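Local coordinates for protein ADP-dependent L-serine kinase SerK (Thermococcus kodakarensis KOD1, PDB 5X0B) that phosphorylates free L-serine with ADP as phosphate donor, giving O-phospho-L-serine and AMP in the first step of cysteine biosynthesis from serine, at residues A[27-32]-A[216-221]; A[99-104]-A[198-203]; A[58-63]-A[207-212]. One frame throughout, in Å; residues are numbered along the deposited sequence. Where two conformers were deposited one is given.

In the fold
All three contacts join parts of the chain far apart in sequence, and they lie around helix 205-213: contact 3 packs on it, contact 1 uses the loop that follows it, and contact 2 the strand that leads into it. Contact 2 is largely buried and belongs to the mixed sheet of the C-terminal part, with one direct backbone bond and three bridging waters. Contact 1 is polar and at the surface beside the probable active site, with two backbone bonds and a carboxylate taking a backbone amide. Contact 3 is small, apolar and largely buried although its centre lies about 17 Å from that of the chain. Contacts 1 and 2 meet where Ser219 probably bonds Arg200.

Contact 1. Residues A[27-32]-A[216-221]; sequences KPHEQL and EVYSPK
Two loops meet here in a single beta bridge beside the probable active site, Glu30 pairing with Tyr218 where the ParB-like N-terminal part faces the loop that carries O-phospho-L-serine-binding residues. Tyr218 N donates to His29 O at 2.8 Å, and Gln31 N reaches Tyr218 O over 2.9 Å in a nearly straight bond (168°). The same Tyr218 O receives a CA-H...O contact from Glu30. A water donating to both Pro28 O and Glu216 O extends the pairing by one more step.

Glu30, an inferred active-site residue, keeps CG beside its own backbone N (chi1 -76°) and runs extended from there, passing Ser219 O so that its carboxylate arrives at the backbone N of Lys221. Lys221 N meets Glu30 OE2 at 3.0 Å from above the carboxylate plane, while OE1 takes the amides of Thr222 and Thr223; three backbone N-H groups thus fix the carboxylate's rotation. The ammonium of Lys221, which binds O-phospho-L-serine, pairs instead with Glu4 and lies in cation-pi contact with Trp102.

Val217 points at the 27-32 segment, with CG1 near Pro28 O and CG2 3.7 Å from Gln31 CG, the valine and glutamine side chains crossing at about a right angle. The His29 ring is held by Ile67 O and Thr223 OG1, with Tyr218 CD2 at its edge. Pro28 leans on helix 71-80, Tyr218 packs against helix 205-213, and Gln31 touches helix 155-171.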
# COMPACT_ATOMS: atom_id res chain seq x y z
N LYS A 27 -13.77 5.87 -0.13
CA LYS A 27 -12.70 6.75 0.28
C LYS A 27 -11.38 5.98 0.25
O LYS A 27 -11.24 4.97 0.95
CB LYS A 27 -12.93 7.21 1.70
CG LYS A 27 -14.22 7.99 1.86
N PRO A 28 -10.40 6.48 -0.52
CA PRO A 28 -9.09 5.84 -0.53
C PRO A 28 -8.32 6.15 0.76
O PRO A 28 -8.58 7.16 1.44
CB PRO A 28 -8.43 6.50 -1.74
CG PRO A 28 -8.91 7.91 -1.64
CD PRO A 28 -10.37 7.73 -1.31
N HIS A 29 -7.38 5.28 1.10
CA HIS A 29 -6.46 5.51 2.21
C HIS A 29 -5.00 5.56 1.77
O HIS A 29 -4.13 5.73 2.62
CB HIS A 29 -6.71 4.48 3.32
CG HIS A 29 -6.22 3.09 3.04
ND1 HIS A 29 -7.02 2.09 2.53
CD2 HIS A 29 -5.02 2.51 3.26
CE1 HIS A 29 -6.32 0.97 2.42
NE2 HIS A 29 -5.11 1.20 2.86
N GLU A 30 -4.74 5.40 0.46
CA GLU A 30 -3.40 5.60 -0.07
C GLU A 30 -3.43 6.44 -1.33
O GLU A 30 -4.40 6.42 -2.09
CB GLU A 30 -2.74 4.26 -0.40
CG GLU A 30 -2.24 3.50 0.82
CD GLU A 30 -1.36 2.31 0.46
OE1 GLU A 30 -0.90 1.63 1.39
OE2 GLU A 30 -1.12 2.08 -0.73
N GLN A 31 -2.34 7.17 -1.54
CA GLN A 31 -2.03 7.79 -2.82
C GLN A 31 -2.03 6.73 -3.93
O GLN A 31 -1.71 5.57 -3.69
CB GLN A 31 -0.66 8.45 -2.78
CG GLN A 31 -0.64 9.71 -1.94
CD GLN A 31 0.73 10.34 -1.87
OE1 GLN A 31 1.72 9.66 -1.69
NE2 GLN A 31 0.78 11.66 -1.98
N LEU A 32 -2.42 7.14 -5.12
CA LEU A 32 -2.47 6.23 -6.26
C LEU A 32 -1.09 6.12 -6.92
O LEU A 32 -0.31 7.06 -6.92
CB LEU A 32 -3.50 6.71 -7.28
CG LEU A 32 -4.92 6.99 -6.80
CD1 LEU A 32 -5.74 7.50 -7.98
CD2 LEU A 32 -5.51 5.71 -6.21
N GLU A 216 -7.33 12.44 4.51
CA GLU A 216 -5.91 12.28 4.22
C GLU A 216 -5.66 10.88 3.69
O GLU A 216 -6.53 10.00 3.79
CB GLU A 216 -5.09 12.53 5.50
CG GLU A 216 -5.14 13.98 5.97
CD GLU A 216 -4.17 14.30 7.08
OE1 GLU A 216 -2.95 14.16 6.86
OE2 GLU A 216 -4.60 14.78 8.17
N VAL A 217 -4.49 10.70 3.08
CA VAL A 217 -4.05 9.41 2.58
C VAL A 217 -2.61 9.11 2.97
O VAL A 217 -1.81 10.02 3.10
CB VAL A 217 -4.21 9.28 1.04
CG1 VAL A 217 -5.69 9.20 0.67
CG2 VAL A 217 -3.52 10.42 0.30
N TYR A 218 -2.30 7.83 3.13
CA TYR A 218 -0.92 7.38 3.30
C TYR A 218 -0.18 7.37 1.96
O TYR A 218 -0.78 7.44 0.90
CB TYR A 218 -0.88 5.95 3.87
CG TYR A 218 -1.43 5.77 5.27
CD1 TYR A 218 -0.73 6.24 6.40
CD2 TYR A 218 -2.63 5.08 5.48
CE1 TYR A 218 -1.23 6.05 7.69
CE2 TYR A 218 -3.14 4.91 6.77
CZ TYR A 218 -2.43 5.36 7.87
OH TYR A 218 -2.95 5.17 9.12
N SER A 219 1.15 7.24 2.02
CA SER A 219 1.91 6.99 0.80
C SER A 219 1.58 5.58 0.28
O SER A 219 1.02 4.77 1.04
CB SER A 219 3.42 7.14 1.06
OG SER A 219 3.90 6.13 1.94
N PRO A 220 1.91 5.29 -0.98
CA PRO A 220 1.67 3.93 -1.47
C PRO A 220 2.43 2.89 -0.65
O PRO A 220 3.50 3.19 -0.10
CB PRO A 220 2.21 3.97 -2.91
CG PRO A 220 2.14 5.41 -3.29
CD PRO A 220 2.57 6.11 -2.03
N LYS A 221 1.85 1.70 -0.54
CA LYS A 221 2.47 0.55 0.15
C LYS A 221 2.64 0.73 1.66
O LYS A 221 3.58 0.19 2.23
CB LYS A 221 3.82 0.19 -0.51
CG LYS A 221 3.68 -0.32 -1.93
CD LYS A 221 2.91 -1.63 -1.92
CE LYS A 221 3.02 -2.41 -3.22
NZ LYS A 221 1.70 -2.99 -3.48
O HOH W 1 -8.73 9.70 2.13

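Contact 2. Residues A[99-104]-A[198-203]; sequences VYTWYP and FIRKAP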
# COMPACT_ATOMS: atom_id res chain seq x y z
N VAL A 99 -3.66 -5.73 10.14
CA VAL A 99 -2.98 -4.81 9.24
C VAL A 99 -1.51 -4.74 9.59
O VAL A 99 -1.12 -4.58 10.74
CB VAL A 99 -3.66 -3.44 9.21
CG1 VAL A 99 -3.76 -2.83 10.59
CG2 VAL A 99 -2.93 -2.49 8.28
N TYR A 100 -0.69 -4.90 8.56
CA TYR A 100 0.74 -4.84 8.65
C TYR A 100 1.15 -3.76 7.67
O TYR A 100 0.30 -2.98 7.22
CB TYR A 100 1.34 -6.19 8.28
CG TYR A 100 0.91 -7.28 9.22
CD1 TYR A 100 1.55 -7.46 10.45
CD2 TYR A 100 -0.14 -8.13 8.88
CE1 TYR A 100 1.13 -8.46 11.32
CE2 TYR A 100 -0.55 -9.14 9.73
CZ TYR A 100 0.08 -9.29 10.95
OH TYR A 100 -0.36 -10.30 11.76
N THR A 101 2.44 -3.68 7.38
CA THR A 101 2.94 -2.76 6.39
C THR A 101 3.84 -3.49 5.45
O THR A 101 4.00 -4.72 5.55
CB THR A 101 3.67 -1.55 7.04
OG1 THR A 101 3.99 -0.57 6.05
CG2 THR A 101 4.96 -1.96 7.78
N TRP A 102 4.38 -2.75 4.49
CA TRP A 102 5.37 -3.27 3.57
C TRP A 102 6.72 -2.73 3.97
O TRP A 102 6.83 -1.71 4.67
CB TRP A 102 5.05 -2.85 2.14
CG TRP A 102 3.76 -3.42 1.66
CD1 TRP A 102 2.51 -2.90 1.82
CD2 TRP A 102 3.60 -4.63 0.90
NE1 TRP A 102 1.56 -3.73 1.22
CE2 TRP A 102 2.21 -4.79 0.66
CE3 TRP A 102 4.49 -5.61 0.43
CZ2 TRP A 102 1.70 -5.88 -0.06
CZ3 TRP A 102 3.98 -6.69 -0.27
CH2 TRP A 102 2.60 -6.81 -0.50
N TYR A 103 7.76 -3.41 3.52
CA TYR A 103 9.12 -3.00 3.78
C TYR A 103 9.77 -2.75 2.45
O TYR A 103 10.18 -3.71 1.78
CB TYR A 103 9.83 -4.07 4.62
CG TYR A 103 9.14 -4.19 5.93
CD1 TYR A 103 9.42 -3.31 6.98
CD2 TYR A 103 8.12 -5.11 6.11
CE1 TYR A 103 8.73 -3.38 8.17
CE2 TYR A 103 7.41 -5.18 7.29
CZ TYR A 103 7.72 -4.32 8.31
OH TYR A 103 7.03 -4.42 9.46
N PRO A 104 9.82 -1.48 2.03
CA PRO A 104 10.58 -1.12 0.84
C PRO A 104 12.05 -1.43 1.01
O PRO A 104 12.70 -0.87 1.90
CB PRO A 104 10.36 0.40 0.71
CG PRO A 104 9.13 0.68 1.50
CD PRO A 104 9.22 -0.28 2.65
N PHE A 198 13.78 -0.22 4.36
CA PHE A 198 13.12 0.90 5.01
C PHE A 198 12.08 0.31 5.94
O PHE A 198 11.27 -0.51 5.51
CB PHE A 198 12.45 1.80 3.98
CG PHE A 198 13.40 2.69 3.26
CD1 PHE A 198 13.76 3.92 3.80
CD2 PHE A 198 13.92 2.32 2.02
CE1 PHE A 198 14.64 4.76 3.13
CE2 PHE A 198 14.81 3.15 1.35
CZ PHE A 198 15.17 4.37 1.90
N ILE A 199 12.13 0.72 7.21
CA ILE A 199 11.28 0.16 8.24
C ILE A 199 10.50 1.30 8.90
O ILE A 199 11.09 2.21 9.45
CB ILE A 199 12.10 -0.59 9.30
CG1 ILE A 199 12.85 -1.78 8.66
CG2 ILE A 199 11.21 -1.07 10.44
CD1 ILE A 199 14.07 -2.27 9.43
N ARG A 200 9.17 1.26 8.79
CA ARG A 200 8.28 2.13 9.56
C ARG A 200 7.36 1.25 10.38
O ARG A 200 7.17 0.06 10.05
CB ARG A 200 7.46 3.06 8.65
CG ARG A 200 6.69 2.38 7.52
CD ARG A 200 5.85 3.41 6.76
NE ARG A 200 5.63 3.04 5.37
CZ ARG A 200 5.08 3.83 4.43
NH1 ARG A 200 4.68 5.07 4.72
NH2 ARG A 200 4.93 3.36 3.19
N LYS A 201 6.76 1.83 11.42
CA LYS A 201 5.71 1.14 12.17
C LYS A 201 4.50 1.00 11.25
O LYS A 201 4.16 1.95 10.54
CB LYS A 201 5.32 1.89 13.44
CG LYS A 201 4.27 1.19 14.30
CD LYS A 201 3.90 2.01 15.54
CE LYS A 201 3.02 1.23 16.51
NZ LYS A 201 1.59 1.07 16.11
N ALA A 202 3.83 -0.15 11.31
CA ALA A 202 2.61 -0.34 10.55
C ALA A 202 1.48 0.47 11.17
O ALA A 202 1.44 0.62 12.38
CB ALA A 202 2.21 -1.81 10.50
N PRO A 203 0.55 0.99 10.35
CA PRO A 203 -0.65 1.63 10.87
C PRO A 203 -1.58 0.63 11.55
O PRO A 203 -1.53 -0.57 11.24
CB PRO A 203 -1.33 2.19 9.62
CG PRO A 203 -0.76 1.47 8.49
CD PRO A 203 0.57 0.95 8.87
O HOH W 2 8.63 -0.05 6.05
O HOH W 3 5.70 0.82 3.86
O HOH W 4 7.27 -2.49 10.98
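The Tyr103 ring meets Phe198 and Ile199 with its edge: Phe198 O lies near the ring plane, 3.7 Å from Tyr103 CD1, and Ile199 CG2 sits beside Tyr103 CE1. At the hydroxyl end a water in the ring plane links Tyr103 OH to Arg200 O. The Phe198 ring offers an edge, with Pro104 O in its plane and 3.4 Å from Phe198 CD2, and the Arg200 guanidinium has a water at its edge, in plane, accepting from NE.

Phe198 N donates to Pro104 O at 2.8 Å, the one direct hydrogen bond between 99-104 and 198-203, on strands that run antiparallel in the large mixed sheet. Waters fill in between Trp102 and Arg200: one donates to Trp102 O and Phe198 O while accepting from Arg200 N, and the water on Arg200 NE also donates to Trp102 O. Trp102, whose carbonyl receives both, is part of the O-phospho-L-serine site.

Arg200 CG is wedged between its backbone N and carbonyl carbon (chi1 52°), and the extended chain beyond carries NH1 to Ser219 OG. Direct packing resumes where Thr101 CB lies 3.8 Å from Ala202 CB, while Thr101 OG1 bonds Thr222 O. Val99 CG1 abuts Pro203 O at 3.2 Å.

Contact 3. Residues A[58-63]-A[207-212]; sequences KVPGED and EVMELV
Met209 holds CG roughly anti to its backbone N (chi1 -153°) and then bends at chi2 (55°) and chi3, which carries the thioether off the helix and onto Val59 and Pro60. This is a beta hairpin turn laid against a helix: Val59 to Glu62 form a type II turn between strands 54-58 and 65-67, and helix 205-213 from the C-terminal part packs beside it. The CD corner of the Pro60 ring lies 3.7 Å from CG of Met209. The sulfur also meets Val59 CG2 at 4.0 Å, and Val212 CG1 stands at the fringe of the same valine methyl. Leu66 of the adjoining strand packs against Met209 and Val212 as well. With Met209 replaced by an alanine, Pro60 CD and the Val59 methyl would probably be left without their main apolar partner on the helix.

Polar bonding stays largely within the turn, although Lys213 NZ adds a bond to Pro60 O. Glu62 N closes the turn on Val59 O at 3.2 Å. Lys58 curls back over it: its NZ donates to Glu62 O at 2.9 Å and also to Val59 O, which it reaches from the face opposite to that used by Glu62 N.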
# COMPACT_ATOMS: atom_id res chain seq x y z
N LYS A 58 -17.31 -0.07 6.26
CA LYS A 58 -18.20 1.05 6.54
C LYS A 58 -17.48 2.00 7.49
O LYS A 58 -16.98 1.56 8.51
CB LYS A 58 -19.51 0.55 7.17
CG LYS A 58 -20.53 1.62 7.59
CD LYS A 58 -21.07 2.48 6.47
CE LYS A 58 -22.23 3.36 7.00
NZ LYS A 58 -22.02 3.99 8.35
N VAL A 59 -17.43 3.28 7.12
CA VAL A 59 -16.86 4.32 7.99
C VAL A 59 -17.83 4.61 9.14
O VAL A 59 -18.97 5.01 8.91
CB VAL A 59 -16.56 5.62 7.21
CG1 VAL A 59 -16.03 6.72 8.13
CG2 VAL A 59 -15.54 5.35 6.11
N PRO A 60 -17.37 4.42 10.39
CA PRO A 60 -18.30 4.72 11.48
C PRO A 60 -18.77 6.16 11.45
O PRO A 60 -17.96 7.07 11.26
CB PRO A 60 -17.46 4.45 12.73
CG PRO A 60 -16.49 3.43 12.27
CD PRO A 60 -16.10 3.91 10.90
N GLY A 61 -20.09 6.33 11.57
CA GLY A 61 -20.72 7.64 11.65
C GLY A 61 -20.86 8.41 10.34
O GLY A 61 -21.27 9.55 10.38
N GLU A 62 -20.57 7.77 9.21
CA GLU A 62 -20.56 8.44 7.92
C GLU A 62 -21.20 7.55 6.88
O GLU A 62 -21.09 6.32 6.96
CB GLU A 62 -19.12 8.75 7.51
CG GLU A 62 -18.37 9.63 8.50
CD GLU A 62 -19.05 10.96 8.75
OE1 GLU A 62 -19.65 11.51 7.80
OE2 GLU A 62 -18.98 11.47 9.88
N ASP A 63 -21.83 8.15 5.88
CA ASP A 63 -22.44 7.40 4.79
C ASP A 63 -21.32 7.21 3.76
O ASP A 63 -21.35 7.78 2.68
CB ASP A 63 -23.61 8.18 4.19
CG ASP A 63 -24.16 7.52 2.94
OD1 ASP A 63 -24.19 6.27 2.92
OD2 ASP A 63 -24.51 8.23 1.96
N GLU A 207 -6.24 4.01 13.07
CA GLU A 207 -5.45 5.06 12.40
C GLU A 207 -5.85 5.20 10.93
O GLU A 207 -5.94 6.32 10.43
CB GLU A 207 -3.96 4.78 12.52
CG GLU A 207 -3.42 5.07 13.91
CD GLU A 207 -2.02 4.55 14.18
OE1 GLU A 207 -1.38 3.94 13.30
OE2 GLU A 207 -1.57 4.76 15.33
N VAL A 208 -6.09 4.08 10.27
CA VAL A 208 -6.47 4.08 8.85
C VAL A 208 -7.79 4.83 8.72
O VAL A 208 -7.93 5.76 7.92
CB VAL A 208 -6.58 2.65 8.30
CG1 VAL A 208 -7.15 2.67 6.87
CG2 VAL A 208 -5.24 1.95 8.29
N MET A 209 -8.75 4.45 9.57
CA MET A 209 -10.08 5.07 9.61
C MET A 209 -10.02 6.57 9.97
O MET A 209 -10.66 7.41 9.32
CB MET A 209 -10.99 4.28 10.57
CG MET A 209 -12.47 4.33 10.29
SD MET A 209 -12.90 3.80 8.62
CE MET A 209 -13.23 2.03 8.71
N GLU A 210 -9.23 6.90 10.99
CA GLU A 210 -8.95 8.29 11.37
C GLU A 210 -8.40 9.13 10.21
O GLU A 210 -8.84 10.26 9.98
CB GLU A 210 -7.94 8.32 12.55
CG GLU A 210 -7.55 9.70 13.08
CD GLU A 210 -6.55 9.61 14.23
OE1 GLU A 210 -5.56 8.83 14.16
OE2 GLU A 210 -6.75 10.33 15.21
N LEU A 211 -7.41 8.58 9.50
CA LEU A 211 -6.77 9.29 8.40
C LEU A 211 -7.79 9.60 7.31
O LEU A 211 -7.85 10.72 6.83
CB LEU A 211 -5.59 8.47 7.83
CG LEU A 211 -4.55 9.33 7.09
CD1 LEU A 211 -3.89 10.38 7.99
CD2 LEU A 211 -3.49 8.45 6.46
N VAL A 212 -8.60 8.60 6.97
CA VAL A 212 -9.67 8.72 5.98
C VAL A 212 -10.71 9.77 6.39
O VAL A 212 -11.17 10.56 5.55
CB VAL A 212 -10.30 7.31 5.69
CG1 VAL A 212 -11.68 7.37 5.08
CG2 VAL A 212 -9.35 6.50 4.82